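PDB 3LQN: CBS domain protein from Bacillus anthracis, which is of unknown function but carries a pair of CBS domains, modules that in many relatives bind adenosine nucleotides and regulate the proteins they belong to. Local coordinates for residues V44-Y48 with S49-V53. Residues are numbered along the deposited sequence; the frame is centred on the assembly and turned at random.
Sequences VKSGY and SAIPV
Tyr48 and Ile51 meet where the chain turns through Gly47, Tyr48 and Ser49, between the end of helix 36-46 at Ser46 and the start of strand 50-54 at Ala50: Gly47, with positive phi (82°), is the first residue to leave the helical conformation, Tyr48 is extended, and Ser49 bends once more. CB of Tyr48 packs on the CG2 methyl of Ile51 at 3.8 Å. Tyr48 CB also lies 3.4 Å from Ala50 O, a buried carbonyl without a hydrogen-bonding partner. With CG of Tyr48 anti to its own carbonyl carbon (chi1 -78°), the ring leads away from the strand and its hydroxyl reaches Lys26 O, while Ser46 CB sits at the ring edge, in plane. Ser46 OG accepts a nearly straight hydrogen bond from Tyr48 N (3.1 Å, 165°) and itself donates a hydrogen bond to Leu43 O, which ties the first residues past the helix back to its last turn. The Ile51 side chain also packs on Val42 and Leu43 of the helix and on Ile64 of the neighbouring antiparallel strand. The Ser46-Tyr48 bond forms an ST turn, here set in the helix-to-strand connection of the first CBS domain.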
ATOM      1  N   VAL A  44       2.948  -2.330 -12.504  1.00 19.20           N
ATOM      2  CA  VAL A  44       3.291  -0.921 -12.606  1.00 19.89           C
ATOM      3  C   VAL A  44       2.339  -0.183 -13.526  1.00 21.34           C
ATOM      4  O   VAL A  44       1.936   0.961 -13.237  1.00 23.45           O
ATOM      5  CB  VAL A  44       4.744  -0.727 -13.090  1.00 17.10           C
ATOM      6  CG1 VAL A  44       5.088   0.791 -13.347  1.00 24.30           C
ATOM      7  CG2 VAL A  44       5.744  -1.335 -12.083  1.00 14.94           C
ATOM      8  N   LYS A  45       2.035  -0.798 -14.673  1.00 22.46           N
ATOM      9  CA  LYS A  45       1.145  -0.178 -15.662  1.00 30.43           C
ATOM     10  C   LYS A  45      -0.267   0.015 -15.136  1.00 37.91           C
ATOM     11  O   LYS A  45      -0.925   1.020 -15.468  1.00 37.15           O
ATOM     12  CB  LYS A  45       1.133  -0.938 -16.986  1.00 25.30           C
ATOM     13  CG  LYS A  45       2.419  -0.732 -17.796  1.00 23.99           C
ATOM     14  CD  LYS A  45       2.320  -1.438 -19.170  1.00 32.62           C
ATOM     15  CE  LYS A  45       1.287  -0.749 -20.027  1.00 48.77           C
ATOM     16  NZ  LYS A  45       0.987  -1.540 -21.254  1.00 64.43           N
ATOM     17  N   SER A  46      -0.708  -0.893 -14.272  1.00 27.44           N
ATOM     18  CA  SER A  46      -2.075  -0.849 -13.763  1.00 34.46           C
ATOM     19  C   SER A  46      -2.224   0.128 -12.601  1.00 34.65           C
ATOM     20  O   SER A  46      -3.285   0.667 -12.385  1.00 35.35           O
ATOM     21  CB  SER A  46      -2.525  -2.240 -13.329  1.00 25.26           C
ATOM     22  OG  SER A  46      -1.966  -2.619 -12.105  1.00 26.13           O
ATOM     23  N   GLY A  47      -1.128   0.382 -11.895  1.00 35.04           N
ATOM     24  CA  GLY A  47      -1.164   1.229 -10.714  1.00 39.26           C
ATOM     25  C   GLY A  47      -1.625   0.507  -9.456  1.00 41.97           C
ATOM     26  O   GLY A  47      -1.778   1.138  -8.419  1.00 34.77           O
ATOM     27  N   TYR A  48      -1.838  -0.805  -9.544  1.00 37.35           N
ATOM     28  CA  TYR A  48      -2.110  -1.634  -8.360  1.00 33.58           C
ATOM     29  C   TYR A  48      -0.787  -2.044  -7.701  1.00 29.98           C
ATOM     30  O   TYR A  48       0.210  -2.231  -8.389  1.00 34.89           O
ATOM     31  CB  TYR A  48      -2.894  -2.892  -8.776  1.00 38.49           C
ATOM     32  CG  TYR A  48      -4.350  -2.618  -9.010  1.00 40.97           C
ATOM     33  CD1 TYR A  48      -5.254  -2.679  -7.965  1.00 46.05           C
ATOM     34  CD2 TYR A  48      -4.833  -2.306 -10.287  1.00 40.86           C
ATOM     35  CE1 TYR A  48      -6.599  -2.423  -8.163  1.00 52.51           C
ATOM     36  CE2 TYR A  48      -6.189  -2.059 -10.499  1.00 41.45           C
ATOM     37  CZ  TYR A  48      -7.066  -2.118  -9.426  1.00 46.18           C
ATOM     38  OH  TYR A  48      -8.409  -1.874  -9.600  1.00 44.59           O
ATOM     39  N   SER A  49      -0.770  -2.159  -6.373  1.00 27.86           N
ATOM     40  CA  SER A  49       0.438  -2.561  -5.694  1.00 29.34           C
ATOM     41  C   SER A  49       0.397  -4.060  -5.556  1.00 22.73           C
ATOM     42  O   SER A  49       1.425  -4.682  -5.302  1.00 28.13           O
ATOM     43  CB  SER A  49       0.514  -1.940  -4.299  1.00 37.82           C
ATOM     44  OG  SER A  49      -0.692  -2.239  -3.613  1.00 54.78           O
ATOM     45  N   ALA A  50      -0.785  -4.628  -5.742  1.00 25.85           N
ATOM     46  CA  ALA A  50      -0.925  -6.064  -5.826  1.00 23.73           C
ATOM     47  C   ALA A  50      -2.043  -6.462  -6.799  1.00 20.66           C
ATOM     48  O   ALA A  50      -3.051  -5.748  -6.997  1.00 26.81           O
ATOM     49  CB  ALA A  50      -1.159  -6.671  -4.380  1.00 25.17           C
ATOM     50  N   ILE A  51      -1.909  -7.643  -7.376  1.00 18.79           N
ATOM     51  CA  ILE A  51      -2.940  -8.177  -8.267  1.00 22.09           C
ATOM     52  C   ILE A  51      -3.112  -9.654  -8.047  1.00 16.86           C
ATOM     53  O   ILE A  51      -2.178 -10.345  -7.586  1.00 18.27           O
ATOM     54  CB  ILE A  51      -2.612  -7.922  -9.770  1.00 23.50           C
ATOM     55  CG1 ILE A  51      -1.213  -8.469 -10.104  1.00 25.63           C
ATOM     56  CG2 ILE A  51      -2.752  -6.453 -10.082  1.00 26.04           C
ATOM     57  CD1 ILE A  51      -0.880  -8.484 -11.623  1.00 24.25           C
ATOM     58  N   PRO A  52      -4.317 -10.175  -8.341  1.00 20.16           N
ATOM     59  CA  PRO A  52      -4.556 -11.606  -8.189  1.00 15.19           C
ATOM     60  C   PRO A  52      -3.831 -12.421  -9.240  1.00 22.44           C
ATOM     61  O   PRO A  52      -3.605 -11.948 -10.368  1.00 18.38           O
ATOM     62  CB  PRO A  52      -6.081 -11.744  -8.437  1.00 23.73           C
ATOM     63  CG  PRO A  52      -6.426 -10.542  -9.346  1.00 24.62           C
ATOM     64  CD  PRO A  52      -5.528  -9.437  -8.789  1.00 21.97           C
ATOM     65  N   VAL A  53      -3.412 -13.608  -8.813  1.00 19.65           N
ATOM     66  CA  VAL A  53      -2.978 -14.668  -9.728  1.00 20.95           C
ATOM     67  C   VAL A  53      -4.125 -15.647 -10.003  1.00 22.88           C
ATOM     68  O   VAL A  53      -4.621 -16.266  -9.069  1.00 26.33           O
ATOM     69  CB  VAL A  53      -1.775 -15.401  -9.094  1.00 19.25           C
ATOM     70  CG1 VAL A  53      -1.195 -16.399 -10.109  1.00 19.92           C
ATOM     71  CG2 VAL A  53      -0.698 -14.357  -8.616  1.00 20.80           C
TER